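Local atomic coordinates of flavin reductase (Uncultured bacterium, PDB entry 5CHO), a protein that probably uses a pyridine nucleotide to reduce flavin, supplying reduced FAD to the halogenase component of a two-component tryptophan halogenase. Residues A[99-111]-A[176-188]. Numbering follows the deposited sequence.
With FAD (flavin-adenine dinucleotide), chain I.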
loop_
_atom_site.group_PDB
_atom_site.type_symbol
_atom_site.label_atom_id
_atom_site.label_comp_id
_atom_site.label_asym_id
_atom_site.label_seq_id
_atom_site.Cartn_x
_atom_site.Cartn_y
_atom_site.Cartn_z
ATOM N N SER A 99 7.436 6.404 9.927
ATOM C CA SER A 99 8.810 6.467 9.433
ATOM C C SER A 99 9.021 5.397 8.377
ATOM O O SER A 99 8.795 4.219 8.633
ATOM C CB SER A 99 9.821 6.281 10.570
ATOM O OG SER A 99 9.524 7.115 11.674
ATOM N N VAL A 100 9.475 5.810 7.200
ATOM C CA VAL A 100 9.711 4.886 6.103
ATOM C C VAL A 100 11.131 4.353 6.241
ATOM O O VAL A 100 12.092 5.120 6.286
ATOM C CB VAL A 100 9.501 5.579 4.745
ATOM C CG1 VAL A 100 9.857 4.648 3.595
ATOM C CG2 VAL A 100 8.063 6.052 4.625
ATOM N N LEU A 101 11.265 3.033 6.294
ATOM C CA LEU A 101 12.521 2.432 6.726
ATOM C C LEU A 101 13.515 2.186 5.605
ATOM O O LEU A 101 13.163 1.701 4.529
ATOM C CB LEU A 101 12.243 1.112 7.447
ATOM C CG LEU A 101 11.447 1.235 8.749
ATOM C CD1 LEU A 101 11.242 -0.137 9.364
ATOM C CD2 LEU A 101 12.135 2.179 9.736
ATOM N N ALA A 102 14.769 2.529 5.887
ATOM C CA ALA A 102 15.890 2.211 5.011
ATOM C C ALA A 102 16.258 0.737 5.133
ATOM O O ALA A 102 15.833 0.057 6.066
ATOM C CB ALA A 102 17.082 3.085 5.341
ATOM N N ALA A 103 17.072 0.261 4.196
ATOM C CA ALA A 103 17.417 -1.154 4.109
ATOM C C ALA A 103 18.238 -1.646 5.307
ATOM O O ALA A 103 18.165 -2.823 5.668
ATOM C CB ALA A 103 18.172 -1.414 2.811
ATOM N N ASP A 104 19.013 -0.753 5.919
ATOM C CA ASP A 104 19.809 -1.112 7.093
ATOM C C ASP A 104 19.024 -0.958 8.397
ATOM O O ASP A 104 19.608 -0.888 9.478
ATOM C CB ASP A 104 21.093 -0.275 7.155
ATOM C CG ASP A 104 20.826 1.218 7.240
ATOM O OD1 ASP A 104 19.656 1.621 7.399
ATOM O OD2 ASP A 104 21.800 1.997 7.161
ATOM N N GLN A 105 17.699 -0.921 8.286
ATOM C CA GLN A 105 16.823 -0.794 9.447
ATOM C C GLN A 105 15.870 -1.975 9.510
ATOM O O GLN A 105 14.798 -1.896 10.111
ATOM C CB GLN A 105 16.036 0.511 9.386
ATOM C CG GLN A 105 16.891 1.749 9.472
ATOM C CD GLN A 105 16.070 3.017 9.399
ATOM O OE1 GLN A 105 15.258 3.193 8.491
ATOM N NE2 GLN A 105 16.251 3.896 10.373
ATOM N N GLN A 106 16.274 -3.070 8.879
ATOM C CA GLN A 106 15.547 -4.326 8.956
ATOM C C GLN A 106 15.309 -4.742 10.402
ATOM O O GLN A 106 14.247 -5.265 10.740
ATOM C CB GLN A 106 16.321 -5.414 8.219
ATOM C CG GLN A 106 15.697 -6.788 8.290
ATOM C CD GLN A 106 16.383 -7.782 7.370
ATOM O OE1 GLN A 106 16.739 -7.461 6.236
ATOM N NE2 GLN A 106 16.584 -8.992 7.864
ATOM N N HIS A 107 16.308 -4.507 11.247
ATOM C CA HIS A 107 16.230 -4.930 12.636
ATOM C C HIS A 107 15.144 -4.136 13.362
ATOM O O HIS A 107 14.495 -4.652 14.269
ATOM C CB HIS A 107 17.589 -4.775 13.335
ATOM C CG HIS A 107 18.093 -3.369 13.408
ATOM N ND1 HIS A 107 18.580 -2.688 12.312
ATOM C CD2 HIS A 107 18.218 -2.522 14.458
ATOM C CE1 HIS A 107 18.960 -1.479 12.679
ATOM N NE2 HIS A 107 18.753 -1.353 13.980
ATOM N N VAL A 108 14.946 -2.885 12.956
ATOM C CA VAL A 108 13.844 -2.083 13.486
ATOM C C VAL A 108 12.486 -2.664 13.087
ATOM O O VAL A 108 11.570 -2.736 13.908
ATOM C CB VAL A 108 13.905 -0.616 13.012
ATOM C CG1 VAL A 108 12.774 0.189 13.644
ATOM C CG2 VAL A 108 15.256 0.006 13.333
ATOM N N ALA A 109 12.358 -3.061 11.823
ATOM C CA ALA A 109 11.113 -3.638 11.330
ATOM C C ALA A 109 10.787 -4.904 12.103
ATOM O O ALA A 109 9.643 -5.119 12.505
ATOM C CB ALA A 109 11.204 -3.937 9.837
ATOM N N LEU A 110 11.797 -5.743 12.304
ATOM C CA LEU A 110 11.603 -7.002 13.015
ATOM C C LEU A 110 11.193 -6.765 14.459
ATOM O O LEU A 110 10.216 -7.344 14.928
ATOM C CB LEU A 110 12.874 -7.850 12.979
ATOM C CG LEU A 110 13.162 -8.518 11.634
ATOM C CD1 LEU A 110 14.556 -9.143 11.611
ATOM C CD2 LEU A 110 12.083 -9.537 11.303
ATOM N N LEU A 111 11.940 -5.910 15.155
ATOM C CA LEU A 111 11.668 -5.617 16.557
ATOM C C LEU A 111 10.231 -5.180 16.795
ATOM O O LEU A 111 9.559 -5.736 17.661
ATOM C CB LEU A 111 12.622 -4.536 17.077
ATOM C CG LEU A 111 12.360 -4.065 18.517
ATOM C CD1 LEU A 111 12.361 -5.235 19.500
ATOM C CD2 LEU A 111 13.359 -2.998 18.939
ATOM N N ARG A 176 18.720 6.520 0.142
ATOM C CA ARG A 176 19.656 5.415 0.210
ATOM C C ARG A 176 18.845 4.132 0.112
ATOM O O ARG A 176 17.619 4.190 -0.002
ATOM C CB ARG A 176 20.489 5.474 1.488
ATOM C CG ARG A 176 19.698 5.659 2.766
ATOM C CD ARG A 176 20.469 6.475 3.793
ATOM N NE ARG A 176 20.043 6.132 5.145
ATOM C CZ ARG A 176 20.431 5.030 5.780
ATOM N NH1 ARG A 176 21.275 4.184 5.198
ATOM N NH2 ARG A 176 19.991 4.775 7.005
ATOM N N ASP A 177 19.520 2.986 0.155
ATOM C CA ASP A 177 18.862 1.699 -0.043
ATOM C C ASP A 177 17.632 1.540 0.836
ATOM O O ASP A 177 17.656 1.862 2.022
ATOM C CB ASP A 177 19.854 0.566 0.212
ATOM C CG ASP A 177 20.921 0.488 -0.858
ATOM O OD1 ASP A 177 21.093 1.480 -1.598
ATOM O OD2 ASP A 177 21.573 -0.569 -0.971
ATOM N N ALA A 178 16.559 1.035 0.232
ATOM C CA ALA A 178 15.263 0.961 0.887
ATOM C C ALA A 178 14.945 -0.447 1.363
ATOM O O ALA A 178 15.338 -1.433 0.739
ATOM C CB ALA A 178 14.183 1.443 -0.064
ATOM N N LEU A 179 14.216 -0.527 2.470
ATOM C CA LEU A 179 13.763 -1.807 2.987
ATOM C C LEU A 179 12.483 -2.184 2.275
ATOM O O LEU A 179 11.525 -1.411 2.242
ATOM C CB LEU A 179 13.545 -1.755 4.497
ATOM C CG LEU A 179 13.237 -3.102 5.155
ATOM C CD1 LEU A 179 14.377 -4.081 4.932
ATOM C CD2 LEU A 179 12.971 -2.927 6.647
ATOM N N VAL A 180 12.478 -3.382 1.708
ATOM C CA VAL A 180 11.338 -3.867 0.958
ATOM C C VAL A 180 10.913 -5.226 1.488
ATOM O O VAL A 180 11.752 -6.055 1.841
ATOM C CB VAL A 180 11.680 -3.932 -0.543
ATOM C CG1 VAL A 180 10.664 -4.762 -1.314
ATOM C CG2 VAL A 180 11.762 -2.518 -1.099
ATOM N N TYR A 181 9.603 -5.441 1.542
ATOM C CA TYR A 181 9.044 -6.698 2.006
ATOM C C TYR A 181 8.288 -7.365 0.870
ATOM O O TYR A 181 7.254 -6.867 0.425
ATOM C CB TYR A 181 8.122 -6.468 3.205
ATOM C CG TYR A 181 7.641 -7.738 3.856
ATOM C CD1 TYR A 181 8.529 -8.588 4.499
ATOM C CD2 TYR A 181 6.295 -8.082 3.841
ATOM C CE1 TYR A 181 8.090 -9.756 5.102
ATOM C CE2 TYR A 181 5.848 -9.241 4.442
ATOM C CZ TYR A 181 6.749 -10.073 5.070
ATOM O OH TYR A 181 6.312 -11.232 5.665
ATOM N N HIS A 182 8.817 -8.492 0.402
ATOM C CA HIS A 182 8.234 -9.204 -0.728
ATOM C C HIS A 182 8.415 -10.715 -0.614
ATOM O O HIS A 182 9.476 -11.192 -0.208
ATOM C CB HIS A 182 8.855 -8.720 -2.035
ATOM C CG HIS A 182 8.305 -9.402 -3.244
ATOM N ND1 HIS A 182 9.031 -10.315 -3.979
ATOM C CD2 HIS A 182 7.100 -9.304 -3.854
ATOM C CE1 HIS A 182 8.294 -10.755 -4.982
ATOM N NE2 HIS A 182 7.118 -10.154 -4.930
ATOM N N SER A 183 7.369 -11.456 -0.972
ATOM C CA SER A 183 7.371 -12.915 -0.885
ATOM C C SER A 183 7.723 -13.360 0.526
ATOM O O SER A 183 8.368 -14.389 0.721
ATOM C CB SER A 183 8.348 -13.523 -1.904
ATOM O OG SER A 183 7.716 -13.723 -3.151
ATOM N N GLY A 184 7.287 -12.583 1.513
ATOM C CA GLY A 184 7.563 -12.892 2.904
ATOM C C GLY A 184 9.022 -12.732 3.279
ATOM O O GLY A 184 9.439 -13.195 4.337
ATOM N N GLN A 185 9.791 -12.078 2.412
ATOM C CA GLN A 185 11.209 -11.830 2.658
ATOM C C GLN A 185 11.486 -10.350 2.775
ATOM O O GLN A 185 10.834 -9.537 2.119
ATOM C CB GLN A 185 12.083 -12.395 1.535
ATOM C CG GLN A 185 12.062 -13.899 1.354
ATOM C CD GLN A 185 12.600 -14.631 2.562
ATOM O OE1 GLN A 185 13.614 -14.231 3.136
ATOM N NE2 GLN A 185 11.957 -15.737 2.923
ATOM N N PHE A 186 12.462 -10.003 3.608
ATOM C CA PHE A 186 12.963 -8.642 3.627
ATOM C C PHE A 186 14.046 -8.531 2.561
ATOM O O PHE A 186 14.872 -9.434 2.401
ATOM C CB PHE A 186 13.490 -8.259 5.014
ATOM C CG PHE A 186 12.403 -8.051 6.027
ATOM C CD1 PHE A 186 12.047 -9.061 6.904
ATOM C CD2 PHE A 186 11.719 -6.850 6.083
ATOM C CE1 PHE A 186 11.039 -8.872 7.826
ATOM C CE2 PHE A 186 10.710 -6.652 7.003
ATOM C CZ PHE A 186 10.369 -7.666 7.877
ATOM N N ARG A 187 14.032 -7.416 1.838
ATOM C CA ARG A 187 14.962 -7.192 0.740
ATOM C C ARG A 187 15.481 -5.779 0.794
ATOM O O ARG A 187 14.857 -4.890 1.379
ATOM C CB ARG A 187 14.306 -7.443 -0.625
ATOM C CG ARG A 187 13.744 -8.831 -0.768
ATOM C CD ARG A 187 14.861 -9.855 -0.928
ATOM N NE ARG A 187 14.337 -11.217 -0.950
ATOM C CZ ARG A 187 13.967 -11.892 -2.032
ATOM N NH1 ARG A 187 14.160 -11.406 -3.250
ATOM N NH2 ARG A 187 13.455 -13.103 -1.883
ATOM N N GLY A 188 16.650 -5.592 0.197
ATOM C CA GLY A 188 17.221 -4.274 0.040
ATOM C C GLY A 188 17.013 -3.828 -1.389
ATOM O O GLY A 188 17.348 -4.548 -2.328
HETATM P PA FAD I . 0.076 -6.318 19.477
HETATM O O1A FAD I . -0.409 -5.961 20.853
HETATM O O2A FAD I . 1.504 -6.699 19.511
HETATM O O5B FAD I . -0.773 -7.571 18.903
HETATM C C5B FAD I . -0.390 -8.124 17.637
HETATM C C4B FAD I . -1.096 -9.512 17.415
HETATM O O4B FAD I . -0.589 -10.382 18.218
HETATM C C3B FAD I . -2.576 -9.407 17.764
HETATM O O3B FAD I . -3.350 -10.120 16.861
HETATM C C2B FAD I . -2.699 -10.009 19.162
HETATM O O2B FAD I . -3.992 -10.813 19.284
HETATM C C1B FAD I . -1.702 -10.811 19.291
HETATM N N9A FAD I . -1.159 -10.699 20.595
HETATM C C8A FAD I . -0.072 -9.985 20.976
HETATM N N7A FAD I . 0.090 -10.155 22.312
HETATM C C5A FAD I . -0.899 -10.971 22.754
HETATM C C6A FAD I . -1.214 -11.461 24.012
HETATM N N6A FAD I . -0.613 -11.315 25.329
HETATM N N1A FAD I . -2.281 -12.277 24.172
HETATM C C2A FAD I . -3.059 -12.619 23.097
HETATM N N3A FAD I . -2.758 -12.129 21.853
HETATM C C4A FAD I . -1.674 -11.307 21.688
HETATM N N1 FAD I . 0.249 -5.311 11.488
HETATM C C2 FAD I . -0.930 -4.500 11.186
HETATM O O2 FAD I . -1.885 -4.476 11.970
HETATM N N3 FAD I . -0.985 -3.726 9.951
HETATM C C4 FAD I . 0.117 -3.762 9.045
HETATM O O4 FAD I . 0.069 -3.147 8.075
HETATM C C4X FAD I . 1.318 -4.598 9.367
HETATM N N5 FAD I . 2.434 -4.653 8.474
HETATM C C5X FAD I . 3.626 -5.473 8.802
HETATM C C6 FAD I . 4.739 -5.524 7.911
HETATM C C7 FAD I . 5.858 -6.308 8.227
HETATM C C7M FAD I . 6.867 -6.130 7.052
HETATM C C8 FAD I . 5.870 -7.029 9.423
HETATM C C8M FAD I . 7.176 -7.860 9.657
HETATM C C9 FAD I . 4.774 -6.974 10.294
HETATM C C9A FAD I . 3.646 -6.200 9.987
HETATM N N10 FAD I . 2.513 -6.155 10.909
HETATM C C10 FAD I . 1.353 -5.349 10.584
HETATM C "C1'" FAD I . 2.514 -6.931 12.184
HETATM C "C2'" FAD I . 2.683 -5.984 13.388
HETATM O "O2'" FAD I . 3.846 -5.232 13.221
HETATM C "C3'" FAD I . 2.775 -6.825 14.638
HETATM O "O3'" FAD I . 1.571 -7.502 14.827
HETATM C "C4'" FAD I . 3.060 -5.947 15.862
HETATM O "O4'" FAD I . 3.411 -6.747 16.917
HETATM C "C5'" FAD I . 1.797 -5.144 16.236
HETATM O "O5'" FAD I . 2.066 -4.339 17.378
HETATM P P FAD I . 0.840 -3.884 18.331
HETATM O O1P FAD I . 1.379 -3.510 19.687
HETATM O O2P FAD I . 0.095 -2.701 17.701
HETATM O O3P FAD I . -0.140 -5.102 18.478
HETATM O O HOH W 1 10.896 0.975 3.070
HETATM O O HOH W 2 19.820 1.502 3.928
#
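Leu179 of the beta-hairpin of strands 178-182 and 185-189 packs against the start of helix 106-111 in this flavin reductase-like domain, whose curled antiparallel sheet carries the flavin site. With CG anti to the backbone N (chi1 -173°), the leucine brings CD2 against Gln106 CA and to 3.8 Å from Ala109 CB, on the closely packed side of the contact. A single antiparallel bridge, Ala102 with Ala178, ties the backbones beside it: Leu179 N donates to Leu101 O (3.2 Å), and Ala103 N donates to Asp177 O (2.8 Å).

The solvent side is looser and polar. There Arg176 turns its guanidinium across the Asp104 carboxylate, the two planes 63° apart; Arg176 NH1, with Asp104 OD2 lying in the guanidinium plane, donates to that oxygen at 3.0 Å and reaches it from above the carboxylate plane, whereas the bonds from NH2 to both carboxylate oxygens are weak. One guanidinium face lies over Ala102 CB, and NH2 also bonds to Gly142 O. A methionine in place of Arg176 would probably leave the Asp104 carboxylate without this countercharge and Gly142 O without this donor.

Toward the flavin, Phe186 meets Ala109 CB and Leu110 CD2 obliquely, while Tyr181 CD1 sits over the centre of one ring face. The phenylalanine's edge borders the dimethylbenzene end of FAD, its CZ 3.7 Å from the methyl carbon C8M.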